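Local atomic coordinates of glutathione S-transferase omega-like 2 (Saccharomyces cerevisiae, PDB entry 5LKB), a protein that acts as a glutathione-dependent thiol transferase, reducing dehydroascorbate and dimethylarsinic acid, and reacts with glutathionyl-(hydro)quinones. Residues W39-L44 with E133-Y138; G66-H71 with D129-P134; Y224-A229 with F305-T310; R296-Y301 with F309-A314. All blocks are in the same frame, centred on the assembly; numbering follows the deposited sequence.

Contact 1: residues W39-L44 with E133-Y138; sequences WLYVSL and EPHYGY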
loop_
_atom_site.group_PDB
_atom_site.type_symbol
_atom_site.label_atom_id
_atom_site.label_comp_id
_atom_site.label_asym_id
_atom_site.label_seq_id
_atom_site.Cartn_x
_atom_site.Cartn_y
_atom_site.Cartn_z
ATOM N N TRP A 39 31.336 -19.851 -7.596
ATOM C CA TRP A 39 30.715 -18.618 -8.034
ATOM C C TRP A 39 29.317 -18.561 -7.427
ATOM O O TRP A 39 28.679 -19.579 -7.178
ATOM C CB TRP A 39 30.560 -18.570 -9.559
ATOM C CG TRP A 39 30.721 -17.172 -10.103
ATOM C CD1 TRP A 39 29.751 -16.339 -10.540
ATOM C CD2 TRP A 39 31.948 -16.484 -10.258
ATOM N NE1 TRP A 39 30.306 -15.142 -10.953
ATOM C CE2 TRP A 39 31.668 -15.231 -10.798
ATOM C CE3 TRP A 39 33.267 -16.819 -10.006
ATOM C CZ2 TRP A 39 32.671 -14.321 -11.098
ATOM C CZ3 TRP A 39 34.231 -15.936 -10.274
ATOM C CH2 TRP A 39 33.941 -14.677 -10.816
ATOM N N LEU A 40 28.874 -17.352 -7.153
ATOM C CA LEU A 40 27.584 -17.105 -6.534
ATOM C C LEU A 40 26.790 -16.252 -7.509
ATOM O O LEU A 40 27.126 -15.075 -7.725
ATOM C CB LEU A 40 27.784 -16.423 -5.169
ATOM C CG LEU A 40 26.479 -16.167 -4.408
ATOM C CD1 LEU A 40 25.837 -17.570 -4.049
ATOM C CD2 LEU A 40 26.750 -15.383 -3.172
ATOM N N TYR A 41 25.713 -16.817 -8.086
ATOM C CA TYR A 41 24.823 -16.101 -8.999
ATOM C C TYR A 41 23.562 -15.712 -8.227
ATOM O O TYR A 41 22.936 -16.561 -7.601
ATOM C CB TYR A 41 24.400 -16.990 -10.174
ATOM C CG TYR A 41 25.546 -17.379 -11.125
ATOM C CD1 TYR A 41 25.924 -16.518 -12.154
ATOM C CD2 TYR A 41 26.240 -18.574 -10.981
ATOM C CE1 TYR A 41 26.960 -16.841 -13.015
ATOM C CE2 TYR A 41 27.257 -18.899 -11.845
ATOM C CZ TYR A 41 27.582 -18.062 -12.880
ATOM O OH TYR A 41 28.623 -18.412 -13.732
ATOM N N VAL A 42 23.206 -14.419 -8.268
ATOM C CA VAL A 42 22.131 -13.888 -7.444
ATOM C C VAL A 42 21.276 -12.949 -8.265
ATOM O O VAL A 42 21.647 -12.516 -9.357
ATOM C CB VAL A 42 22.657 -13.094 -6.233
ATOM C CG1 VAL A 42 23.595 -13.932 -5.386
ATOM C CG2 VAL A 42 23.406 -11.864 -6.684
ATOM N N SER A 43 20.099 -12.640 -7.707
ATOM C CA SER A 43 19.411 -11.376 -7.971
ATOM C C SER A 43 19.493 -10.518 -6.731
ATOM O O SER A 43 19.311 -11.002 -5.632
ATOM C CB SER A 43 17.944 -11.567 -8.338
ATOM O OG SER A 43 17.246 -10.315 -8.386
ATOM N N LEU A 44 19.758 -9.208 -6.907
ATOM C CA LEU A 44 19.665 -8.277 -5.777
ATOM C C LEU A 44 18.225 -8.018 -5.319
ATOM O O LEU A 44 18.047 -7.580 -4.179
ATOM C CB LEU A 44 20.281 -6.949 -6.189
ATOM C CG LEU A 44 21.789 -6.879 -6.337
ATOM C CD1 LEU A 44 22.258 -5.661 -7.076
ATOM C CD2 LEU A 44 22.374 -6.916 -4.941
ATOM N N GLU A 133 26.879 -13.102 -17.538
ATOM C CA GLU A 133 27.327 -14.384 -17.016
ATOM C C GLU A 133 28.746 -14.557 -17.579
ATOM O O GLU A 133 28.885 -14.814 -18.784
ATOM C CB GLU A 133 26.362 -15.489 -17.480
ATOM C CG GLU A 133 26.557 -16.853 -16.800
ATOM C CD GLU A 133 27.928 -17.429 -17.151
ATOM O OE1 GLU A 133 28.052 -17.847 -18.332
ATOM O OE2 GLU A 133 28.831 -17.396 -16.291
ATOM N N PRO A 134 29.792 -14.355 -16.778
ATOM C CA PRO A 134 31.144 -14.158 -17.341
ATOM C C PRO A 134 31.911 -15.424 -17.695
ATOM O O PRO A 134 32.941 -15.289 -18.357
ATOM C CB PRO A 134 31.870 -13.394 -16.226
ATOM C CG PRO A 134 31.245 -13.965 -14.957
ATOM C CD PRO A 134 29.804 -14.277 -15.297
ATOM N N HIS A 135 31.458 -16.617 -17.315
ATOM C CA HIS A 135 32.253 -17.818 -17.606
ATOM C C HIS A 135 31.909 -18.449 -18.957
ATOM O O HIS A 135 32.822 -18.896 -19.681
ATOM C CB HIS A 135 32.104 -18.798 -16.448
ATOM C CG HIS A 135 32.574 -18.237 -15.158
ATOM N ND1 HIS A 135 33.894 -17.967 -14.898
ATOM C CD2 HIS A 135 31.880 -17.796 -14.082
ATOM C CE1 HIS A 135 34.010 -17.446 -13.690
ATOM N NE2 HIS A 135 32.794 -17.340 -13.173
ATOM N N TYR A 136 30.637 -18.444 -19.336
ATOM C CA TYR A 136 30.149 -19.083 -20.551
ATOM C C TYR A 136 29.357 -18.174 -21.460
ATOM O O TYR A 136 28.890 -18.643 -22.509
ATOM C CB TYR A 136 29.278 -20.299 -20.182
ATOM C CG TYR A 136 29.824 -21.030 -18.983
ATOM C CD1 TYR A 136 30.937 -21.864 -19.093
ATOM C CD2 TYR A 136 29.279 -20.851 -17.727
ATOM C CE1 TYR A 136 31.465 -22.487 -17.988
ATOM C CE2 TYR A 136 29.790 -21.475 -16.615
ATOM C CZ TYR A 136 30.901 -22.302 -16.739
ATOM O OH TYR A 136 31.424 -22.902 -15.605
ATOM N N GLY A 137 29.080 -16.932 -21.050
ATOM C CA GLY A 137 28.172 -16.067 -21.796
ATOM C C GLY A 137 26.722 -16.490 -21.839
ATOM O O GLY A 137 26.018 -16.157 -22.795
ATOM N N TYR A 138 26.250 -17.289 -20.884
ATOM C CA TYR A 138 24.847 -17.698 -20.916
ATOM C C TYR A 138 23.927 -16.481 -20.740
ATOM O O TYR A 138 24.258 -15.546 -20.002
ATOM C CB TYR A 138 24.573 -18.688 -19.793
ATOM C CG TYR A 138 25.249 -20.049 -19.904
ATOM C CD1 TYR A 138 25.340 -20.682 -21.118
ATOM C CD2 TYR A 138 25.699 -20.715 -18.763
ATOM C CE1 TYR A 138 25.905 -21.958 -21.217
ATOM C CE2 TYR A 138 26.267 -21.995 -18.856
ATOM C CZ TYR A 138 26.351 -22.588 -20.089
ATOM O OH TYR A 138 26.899 -23.853 -20.207
#
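The backbones of strand 38-42 and the loop 133-138 stay well apart, the CA atoms of Y41 and E133 being 8.6 Å from each other and those of W39 and H135 9.7 Å, and the contact is made by side chains. Y41 OH donates to E133 OE2 over 2.8 Å, arriving from above the carboxylate plane. H135 N reaches the same OE2 from the other face at 2.9 Å, while Y136 N, on the syn lone pair, and Y138 N both donate to OE1. With CG anti to the backbone N (chi1 -169°) and a bend at the next bond, the E133 side chain is folded back over its own turn. The four donors hold the carboxylate in its rotation and would help to keep it ionised. Strand 38-42 is an inner strand of the thioredoxin-like sheet of the glutathione transferase N-terminal domain, and here the long loop before helix 141-148 packs on it. H135 stands T-shaped on the six-membered ring of W39, its plane at 89° and NE2 3.2 Å from W39 CD2. On the same indole, CZ2 touches P134 CG at 4.1 Å. H135 CD2 also comes within 3.3 Å of Y41 OH.

Contact 2: residues G66-H71 with D129-P134; sequences GCSVVH and DATNEP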
loop_
_atom_site.group_PDB
_atom_site.type_symbol
_atom_site.label_atom_id
_atom_site.label_comp_id
_atom_site.label_asym_id
_atom_site.label_seq_id
_atom_site.Cartn_x
_atom_site.Cartn_y
_atom_site.Cartn_z
ATOM N N GLY A 66 33.489 -15.404 -6.575
ATOM C CA GLY A 66 33.008 -14.314 -7.420
ATOM C C GLY A 66 31.518 -14.236 -7.373
ATOM O O GLY A 66 30.863 -15.207 -7.017
ATOM N N CYS A 67 30.960 -13.116 -7.858
ATOM C CA CYS A 67 29.509 -12.969 -7.910
ATOM C C CYS A 67 29.072 -12.314 -9.214
ATOM O O CYS A 67 29.755 -11.404 -9.704
ATOM C CB CYS A 67 29.110 -12.100 -6.744
ATOM S SG CYS A 67 27.374 -11.548 -6.660
ATOM N N SER A 68 27.935 -12.759 -9.732
ATOM C CA SER A 68 27.319 -12.196 -10.909
ATOM C C SER A 68 25.843 -12.006 -10.588
ATOM O O SER A 68 25.289 -12.741 -9.761
ATOM C CB SER A 68 27.466 -13.060 -12.144
ATOM O OG SER A 68 28.879 -13.162 -12.421
ATOM N N VAL A 69 25.203 -11.053 -11.263
ATOM C CA VAL A 69 23.851 -10.589 -10.882
ATOM C C VAL A 69 22.925 -10.627 -12.099
ATOM O O VAL A 69 23.199 -9.992 -13.127
ATOM C CB VAL A 69 23.902 -9.180 -10.284
ATOM C CG1 VAL A 69 22.488 -8.826 -9.812
ATOM C CG2 VAL A 69 24.865 -9.103 -9.167
ATOM N N VAL A 70 21.812 -11.357 -11.982
ATOM C CA VAL A 70 20.797 -11.367 -13.012
ATOM C C VAL A 70 20.012 -10.054 -13.029
ATOM O O VAL A 70 20.013 -9.300 -12.054
ATOM C CB VAL A 70 19.832 -12.556 -12.844
ATOM C CG1 VAL A 70 20.607 -13.891 -13.066
ATOM C CG2 VAL A 70 19.099 -12.557 -11.532
ATOM N N HIS A 71 19.318 -9.838 -14.138
ATOM C CA HIS A 71 18.412 -8.705 -14.315
ATOM C C HIS A 71 17.301 -8.806 -13.295
ATOM O O HIS A 71 16.873 -9.894 -12.905
ATOM C CB HIS A 71 17.840 -8.732 -15.719
ATOM C CG HIS A 71 17.332 -7.423 -16.220
ATOM N ND1 HIS A 71 16.144 -6.884 -15.799
ATOM C CD2 HIS A 71 17.831 -6.571 -17.147
ATOM C CE1 HIS A 71 15.931 -5.752 -16.453
ATOM N NE2 HIS A 71 16.942 -5.544 -17.287
ATOM N N ASP A 129 21.369 -2.587 -14.391
ATOM C CA ASP A 129 20.265 -3.539 -14.373
ATOM C C ASP A 129 20.720 -4.974 -14.107
ATOM O O ASP A 129 19.927 -5.770 -13.610
ATOM C CB ASP A 129 19.513 -3.475 -15.687
ATOM C CG ASP A 129 18.873 -2.118 -15.915
ATOM O OD1 ASP A 129 18.108 -1.667 -15.017
ATOM O OD2 ASP A 129 19.092 -1.557 -17.019
ATOM N N ALA A 130 21.957 -5.335 -14.487
ATOM C CA ALA A 130 22.420 -6.723 -14.460
ATOM C C ALA A 130 23.882 -6.718 -14.838
ATOM O O ALA A 130 24.417 -5.714 -15.329
ATOM C CB ALA A 130 21.654 -7.586 -15.440
ATOM N N THR A 131 24.539 -7.842 -14.517
ATOM C CA THR A 131 25.828 -8.141 -15.126
ATOM C C THR A 131 25.633 -9.203 -16.192
ATOM O O THR A 131 24.550 -9.723 -16.427
ATOM C CB THR A 131 26.855 -8.627 -14.081
ATOM O OG1 THR A 131 26.552 -9.984 -13.696
ATOM C CG2 THR A 131 26.832 -7.830 -12.824
ATOM N N ASN A 132 26.759 -9.555 -16.812
ATOM C CA ASN A 132 26.812 -10.696 -17.693
ATOM C C ASN A 132 27.029 -11.953 -16.864
ATOM O O ASN A 132 27.332 -11.910 -15.667
ATOM C CB ASN A 132 27.925 -10.499 -18.725
ATOM C CG ASN A 132 29.312 -10.426 -18.101
ATOM O OD1 ASN A 132 29.511 -9.905 -17.001
ATOM N ND2 ASN A 132 30.316 -10.913 -18.838
ATOM N N GLU A 133 26.879 -13.102 -17.538
ATOM C CA GLU A 133 27.327 -14.384 -17.016
ATOM C C GLU A 133 28.746 -14.557 -17.579
ATOM O O GLU A 133 28.885 -14.814 -18.784
ATOM C CB GLU A 133 26.362 -15.489 -17.480
ATOM C CG GLU A 133 26.557 -16.853 -16.800
ATOM C CD GLU A 133 27.928 -17.429 -17.151
ATOM O OE1 GLU A 133 28.052 -17.847 -18.332
ATOM O OE2 GLU A 133 28.831 -17.396 -16.291
ATOM N N PRO A 134 29.792 -14.355 -16.778
ATOM C CA PRO A 134 31.144 -14.158 -17.341
ATOM C C PRO A 134 31.911 -15.424 -17.695
ATOM O O PRO A 134 32.941 -15.289 -18.357
ATOM C CB PRO A 134 31.870 -13.394 -16.226
ATOM C CG PRO A 134 31.245 -13.965 -14.957
ATOM C CD PRO A 134 29.804 -14.277 -15.297
HETATM O O HOH W 1 29.727 -11.006 -13.924
#
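A two-bond clamp, one backbone bond and one to a side chain, joins V69 and T131 where the loop 129-134 runs along the outermost strand 66-69, roughly antiparallel to it. T131 N donates to V69 O at 2.9 Å, in the carbonyl plane. The return bond goes to a side chain: V69 N points almost straight (175°) at T131 OG1, 3.0 Å away. With chi1 at 75°, this hydroxyl sits between the backbone N and the carbonyl carbon of T131, and it donates a hydrogen bond to N132 O. T131 CG2 then lies against V69 CB. Further along, the A130 methyl packs on the backbone of H71, and H71 CA makes a CH···O contact of 3.4 Å with D129 O. At the other end P134 CD presses on S68 OG at 3.2 Å, and a water links S68 OG to N132 O. H71 NE2 is bonded to S123 O and D129 OD2 to S123 OG. The loop flanks the sheet edge, S68 OG is also bonded to W39 NE1 of strand 38-42, and helix 47-58 packs on C67.

Contact 3: residues Y224-A229 with F305-T310; sequences YKTGFA and FKCNFT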
loop_
_atom_site.group_PDB
_atom_site.type_symbol
_atom_site.label_atom_id
_atom_site.label_comp_id
_atom_site.label_asym_id
_atom_site.label_seq_id
_atom_site.Cartn_x
_atom_site.Cartn_y
_atom_site.Cartn_z
ATOM N N TYR A 224 5.130 -14.154 0.931
ATOM C CA TYR A 224 4.883 -14.698 -0.395
ATOM C C TYR A 224 3.586 -15.506 -0.450
ATOM O O TYR A 224 2.826 -15.382 -1.407
ATOM C CB TYR A 224 6.033 -15.608 -0.810
ATOM C CG TYR A 224 7.266 -14.853 -1.255
ATOM C CD1 TYR A 224 7.380 -14.404 -2.539
ATOM C CD2 TYR A 224 8.323 -14.675 -0.415
ATOM C CE1 TYR A 224 8.512 -13.733 -2.990
ATOM C CE2 TYR A 224 9.476 -13.959 -0.831
ATOM C CZ TYR A 224 9.578 -13.544 -2.153
ATOM O OH TYR A 224 10.722 -12.876 -2.641
ATOM N N LYS A 225 3.322 -16.311 0.596
ATOM C CA LYS A 225 2.016 -16.987 0.675
ATOM C C LYS A 225 0.858 -15.979 0.712
ATOM O O LYS A 225 -0.221 -16.250 0.163
ATOM C CB LYS A 225 2.013 -17.924 1.886
ATOM C CG LYS A 225 3.005 -19.108 1.765
ATOM C CD LYS A 225 2.890 -20.084 2.927
ATOM C CE LYS A 225 3.416 -19.478 4.176
ATOM N NZ LYS A 225 3.443 -20.453 5.309
ATOM N N THR A 226 1.103 -14.802 1.317
ATOM C CA THR A 226 0.112 -13.722 1.323
ATOM C C THR A 226 -0.018 -13.090 -0.059
ATOM O O THR A 226 -1.120 -12.994 -0.587
ATOM C CB THR A 226 0.504 -12.677 2.366
ATOM O OG1 THR A 226 0.581 -13.250 3.663
ATOM C CG2 THR A 226 -0.500 -11.549 2.387
ATOM N N GLY A 227 1.089 -12.632 -0.649
ATOM C CA GLY A 227 0.982 -11.832 -1.854
ATOM C C GLY A 227 0.680 -12.623 -3.097
ATOM O O GLY A 227 0.105 -12.082 -4.046
ATOM N N PHE A 228 1.117 -13.890 -3.129
ATOM C CA PHE A 228 0.847 -14.765 -4.250
ATOM C C PHE A 228 -0.474 -15.520 -4.088
ATOM O O PHE A 228 -0.876 -16.231 -5.010
ATOM C CB PHE A 228 1.984 -15.771 -4.425
ATOM C CG PHE A 228 3.290 -15.234 -4.989
ATOM C CD1 PHE A 228 3.374 -14.056 -5.721
ATOM C CD2 PHE A 228 4.461 -16.015 -4.836
ATOM C CE1 PHE A 228 4.562 -13.654 -6.293
ATOM C CE2 PHE A 228 5.652 -15.585 -5.380
ATOM C CZ PHE A 228 5.700 -14.425 -6.108
ATOM N N ALA A 229 -1.161 -15.397 -2.951
ATOM C CA ALA A 229 -2.492 -16.017 -2.872
ATOM C C ALA A 229 -3.387 -15.491 -3.974
ATOM O O ALA A 229 -3.392 -14.286 -4.296
ATOM C CB ALA A 229 -3.067 -15.824 -1.505
ATOM N N PHE A 305 2.408 -6.970 -1.970
ATOM C CA PHE A 305 1.894 -8.224 -1.427
ATOM C C PHE A 305 0.742 -8.005 -0.435
ATOM O O PHE A 305 0.250 -8.951 0.180
ATOM C CB PHE A 305 3.009 -9.051 -0.749
ATOM C CG PHE A 305 3.940 -9.790 -1.710
ATOM C CD1 PHE A 305 3.694 -9.875 -3.103
ATOM C CD2 PHE A 305 5.046 -10.488 -1.218
ATOM C CE1 PHE A 305 4.514 -10.622 -3.993
ATOM C CE2 PHE A 305 5.833 -11.254 -2.071
ATOM C CZ PHE A 305 5.592 -11.294 -3.478
ATOM N N LYS A 306 0.248 -6.781 -0.303
ATOM C CA LYS A 306 -0.927 -6.479 0.499
ATOM C C LYS A 306 -0.745 -6.834 1.955
ATOM O O LYS A 306 -1.721 -7.076 2.693
ATOM C CB LYS A 306 -2.231 -7.061 -0.096
ATOM C CG LYS A 306 -2.431 -6.752 -1.567
ATOM C CD LYS A 306 -3.710 -7.438 -2.080
ATOM C CE LYS A 306 -3.959 -7.037 -3.553
ATOM N NZ LYS A 306 -2.875 -7.262 -4.627
ATOM N N CYS A 307 0.509 -6.728 2.445
ATOM C CA CYS A 307 0.817 -7.022 3.823
ATOM C C CYS A 307 0.767 -5.709 4.573
ATOM O O CYS A 307 1.769 -5.112 4.941
ATOM C CB CYS A 307 2.217 -7.584 3.864
ATOM S SG CYS A 307 2.318 -9.345 3.305
ATOM N N ASN A 308 -0.466 -5.223 4.831
ATOM C CA ASN A 308 -0.626 -3.788 5.055
ATOM C C ASN A 308 -1.472 -3.415 6.255
ATOM O O ASN A 308 -1.956 -2.291 6.309
ATOM C CB ASN A 308 -1.116 -3.093 3.785
ATOM C CG ASN A 308 -2.573 -3.318 3.514
ATOM O OD1 ASN A 308 -3.159 -4.297 3.952
ATOM N ND2 ASN A 308 -3.170 -2.379 2.758
ATOM N N PHE A 309 -1.604 -4.274 7.260
ATOM C CA PHE A 309 -2.217 -3.838 8.530
ATOM C C PHE A 309 -1.579 -2.553 9.017
ATOM O O PHE A 309 -2.243 -1.628 9.506
ATOM C CB PHE A 309 -2.085 -4.907 9.632
ATOM C CG PHE A 309 -2.875 -6.223 9.409
ATOM C CD1 PHE A 309 -3.554 -6.527 8.222
ATOM C CD2 PHE A 309 -2.955 -7.169 10.455
ATOM C CE1 PHE A 309 -4.209 -7.771 8.046
ATOM C CE2 PHE A 309 -3.641 -8.339 10.283
ATOM C CZ PHE A 309 -4.238 -8.657 9.103
ATOM N N THR A 310 -0.250 -2.526 8.941
ATOM C CA THR A 310 0.600 -1.402 9.250
ATOM C C THR A 310 1.911 -1.638 8.524
ATOM O O THR A 310 2.079 -2.655 7.828
ATOM C CB THR A 310 0.786 -1.243 10.752
ATOM O OG1 THR A 310 1.454 -0.009 11.038
ATOM C CG2 THR A 310 1.489 -2.414 11.313
HETATM O O HOH W 2 -0.619 -9.308 -3.735
#
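The faces of Y224 and F228 both receive the edge of F305, which wedges between them at the end of helix 222-227. F305 CE2 lies over the Y224 ring, 3.5 Å from CD1, in an offset edge-to-face pair with planes at 65°. Across CZ, which lies over the F228 face, F305 CE1 comes to 3.8 Å from F228 CE1 in a second edge-to-face pair, the planes at 66°. With chi1 at -77°, CG of F305 lies anti to the carbonyl carbon, which carries the ring directly against the glycine backbone, where G227 CA lies 3.6 Å from F305 CD1. One residue back along the helix, T226 CG2 rests 3.5 Å from F305 O and 3.7 Å from C307 SG. A water donates to G227 O and accepts from K306 NZ, linking the end of helix 222-227 to the loop. Y301 and Y346 extend the aromatic cluster around F305, and Y346 OH also bonds the hydroxyl of Y224. The Y224 ring makes a cation-pi contact with R15, a glutathione-binding residue, and its side chain lies about 6 Å from that of the nucleophile C46. This placement is consistent with the wall that the helical C-terminal domain of a glutathione transferase contributes to its active-site cleft.

Contact 4: residues R296-Y301 with F309-A314; sequences RFDPVY and FTSIRA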
loop_
_atom_site.group_PDB
_atom_site.type_symbol
_atom_site.label_atom_id
_atom_site.label_comp_id
_atom_site.label_asym_id
_atom_site.label_seq_id
_atom_site.Cartn_x
_atom_site.Cartn_y
_atom_site.Cartn_z
ATOM N N ARG A 296 12.663 -5.290 2.833
ATOM C CA ARG A 296 11.768 -5.255 1.677
ATOM C C ARG A 296 10.322 -4.955 2.068
ATOM O O ARG A 296 9.457 -4.756 1.187
ATOM C CB ARG A 296 11.863 -6.597 0.917
ATOM C CG ARG A 296 13.147 -6.773 0.177
ATOM C CD ARG A 296 13.282 -8.217 -0.351
ATOM N NE ARG A 296 14.510 -8.314 -1.185
ATOM C CZ ARG A 296 15.768 -8.234 -0.712
ATOM N NH1 ARG A 296 15.993 -8.192 0.559
ATOM N NH2 ARG A 296 16.750 -8.162 -1.574
ATOM N N PHE A 297 10.043 -4.928 3.362
ATOM C CA PHE A 297 8.637 -4.944 3.791
ATOM C C PHE A 297 7.943 -3.639 3.453
ATOM O O PHE A 297 6.892 -3.648 2.769
ATOM C CB PHE A 297 8.549 -5.253 5.294
ATOM C CG PHE A 297 7.194 -5.722 5.746
ATOM C CD1 PHE A 297 6.221 -4.814 6.135
ATOM C CD2 PHE A 297 6.916 -7.058 5.821
ATOM C CE1 PHE A 297 4.977 -5.260 6.528
ATOM C CE2 PHE A 297 5.640 -7.495 6.220
ATOM C CZ PHE A 297 4.692 -6.626 6.583
ATOM N N ASP A 298 8.522 -2.501 3.880
ATOM C CA ASP A 298 7.877 -1.231 3.557
ATOM C C ASP A 298 8.029 -0.863 2.091
ATOM O O ASP A 298 7.056 -0.354 1.505
ATOM C CB ASP A 298 8.353 -0.102 4.486
ATOM C CG ASP A 298 7.932 -0.306 5.926
ATOM O OD1 ASP A 298 7.178 -1.265 6.194
ATOM O OD2 ASP A 298 8.302 0.520 6.795
ATOM N N PRO A 299 9.177 -1.066 1.452
ATOM C CA PRO A 299 9.295 -0.701 0.029
ATOM C C PRO A 299 8.414 -1.484 -0.924
ATOM O O PRO A 299 8.067 -0.959 -1.993
ATOM C CB PRO A 299 10.796 -0.935 -0.251
ATOM C CG PRO A 299 11.446 -0.684 1.026
ATOM C CD PRO A 299 10.503 -1.275 2.060
ATOM N N VAL A 300 8.127 -2.765 -0.628
ATOM C CA VAL A 300 7.378 -3.658 -1.524
ATOM C C VAL A 300 6.241 -4.404 -0.833
ATOM O O VAL A 300 5.112 -4.431 -1.331
ATOM C CB VAL A 300 8.330 -4.684 -2.193
ATOM C CG1 VAL A 300 7.498 -5.790 -2.861
ATOM C CG2 VAL A 300 9.209 -3.926 -3.174
ATOM N N TYR A 301 6.500 -5.125 0.243
ATOM C CA TYR A 301 5.525 -6.116 0.672
ATOM C C TYR A 301 4.191 -5.476 1.121
ATOM O O TYR A 301 3.131 -6.073 0.941
ATOM C CB TYR A 301 6.073 -7.014 1.752
ATOM C CG TYR A 301 7.267 -7.850 1.295
ATOM C CD1 TYR A 301 7.379 -8.349 -0.011
ATOM C CD2 TYR A 301 8.263 -8.141 2.189
ATOM C CE1 TYR A 301 8.480 -9.156 -0.390
ATOM C CE2 TYR A 301 9.334 -8.943 1.835
ATOM C CZ TYR A 301 9.422 -9.426 0.550
ATOM O OH TYR A 301 10.488 -10.215 0.141
ATOM N N PHE A 309 -1.604 -4.274 7.260
ATOM C CA PHE A 309 -2.217 -3.838 8.530
ATOM C C PHE A 309 -1.579 -2.553 9.017
ATOM O O PHE A 309 -2.243 -1.628 9.506
ATOM C CB PHE A 309 -2.085 -4.907 9.632
ATOM C CG PHE A 309 -2.875 -6.223 9.409
ATOM C CD1 PHE A 309 -3.554 -6.527 8.222
ATOM C CD2 PHE A 309 -2.955 -7.169 10.455
ATOM C CE1 PHE A 309 -4.209 -7.771 8.046
ATOM C CE2 PHE A 309 -3.641 -8.339 10.283
ATOM C CZ PHE A 309 -4.238 -8.657 9.103
ATOM N N THR A 310 -0.250 -2.526 8.941
ATOM C CA THR A 310 0.600 -1.402 9.250
ATOM C C THR A 310 1.911 -1.638 8.524
ATOM O O THR A 310 2.079 -2.655 7.828
ATOM C CB THR A 310 0.786 -1.243 10.752
ATOM O OG1 THR A 310 1.454 -0.009 11.038
ATOM C CG2 THR A 310 1.489 -2.414 11.313
ATOM N N SER A 311 2.824 -0.682 8.668
ATOM C CA SER A 311 4.175 -0.799 8.121
ATOM C C SER A 311 5.145 -1.011 9.264
ATOM O O SER A 311 4.813 -0.869 10.447
ATOM C CB SER A 311 4.540 0.481 7.363
ATOM O OG SER A 311 4.574 1.572 8.174
ATOM N N ILE A 312 6.357 -1.442 8.916
ATOM C CA ILE A 312 7.416 -1.506 9.931
ATOM C C ILE A 312 7.652 -0.140 10.555
ATOM O O ILE A 312 7.651 0.013 11.788
ATOM C CB ILE A 312 8.724 -2.036 9.335
ATOM C CG1 ILE A 312 8.537 -3.476 8.783
ATOM C CG2 ILE A 312 9.863 -2.005 10.367
ATOM C CD1 ILE A 312 8.065 -4.507 9.764
ATOM N N ARG A 313 7.809 0.889 9.731
ATOM C CA ARG A 313 8.223 2.177 10.256
ATOM C C ARG A 313 7.116 2.774 11.146
ATOM O O ARG A 313 7.411 3.452 12.146
ATOM C CB ARG A 313 8.560 3.125 9.101
ATOM C CG ARG A 313 7.395 3.498 8.177
ATOM C CD ARG A 313 7.851 4.210 6.918
ATOM N NE ARG A 313 8.729 3.365 6.119
ATOM C CZ ARG A 313 9.466 3.777 5.114
ATOM N NH1 ARG A 313 9.397 5.048 4.672
ATOM N NH2 ARG A 313 10.312 2.942 4.538
ATOM N N ALA A 314 5.852 2.530 10.812
ATOM C CA ALA A 314 4.778 3.092 11.619
ATOM C C ALA A 314 4.347 2.199 12.751
ATOM O O ALA A 314 3.894 2.715 13.773
ATOM C CB ALA A 314 3.548 3.329 10.750
HETATM O O HOH W 3 11.076 0.801 6.588
#
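D298 OD2 is gripped by three donors: R313 N at 3.0 Å on its syn lone pair, R313 NE at 3.0 Å from the anti side, and a water at 2.8 Å. The other oxygen, OD1, accepts from I312 N over 2.8 Å, again through its syn lone pair, so the carboxylate spans two consecutive amides in the first turn of helix 312-315. The bond to NE is a salt bridge. The oxygen lies close to the guanidinium plane, although the two flat groups are turned 58° against each other. R313 curls back to make it: chi1 of 64° puts CG between the backbone N and the carbonyl carbon, and a further bend at chi3 brings NE to the anti side of OD2, tilted out of the carboxylate plane. The same water accepts from R313 NH2, whose group is also tied down by a bond from NH1 to P365 O. The helix end and the arginine together would probably stabilise the charge of D298. Beside these bonds, I312 lays CD1 over one face of F297, and its CG1 comes to 3.8 Å from F297 CD1. S311 caps the helix, its OG accepting from A314 N at 3.1 Å. The arrangement is that of a serine N-cap supplemented by an aspartate from another helix, docking the short helix 312-315 onto helix 285-304 in the all-helical domain of the glutathione transferase fold.

How the contacts relate
From the N terminus, strand 38-42 opens contact 1 and strand 66-69 opens contact 2. Both close on the same loop before helix 141-148, so the loop closed by contact 2 lies largely within that of contact 1. Their centres are 5 Å apart and they share E133 and P134; together they bind this loop to two neighbouring strands of the N-terminal sheet. The chain then enters the helical domain, where contact 3 joins helix 222-227 to the segment after helix 285-304. Contact 4 crosses it, opening within that loop and closing a few residues further on; they share F309 and T310, and a probable backbone hydrogen bond from C307 N to Y301 O connects them. Between the domains, L44 O approaches R296 NH2, bringing contacts 1 and 4 into touch.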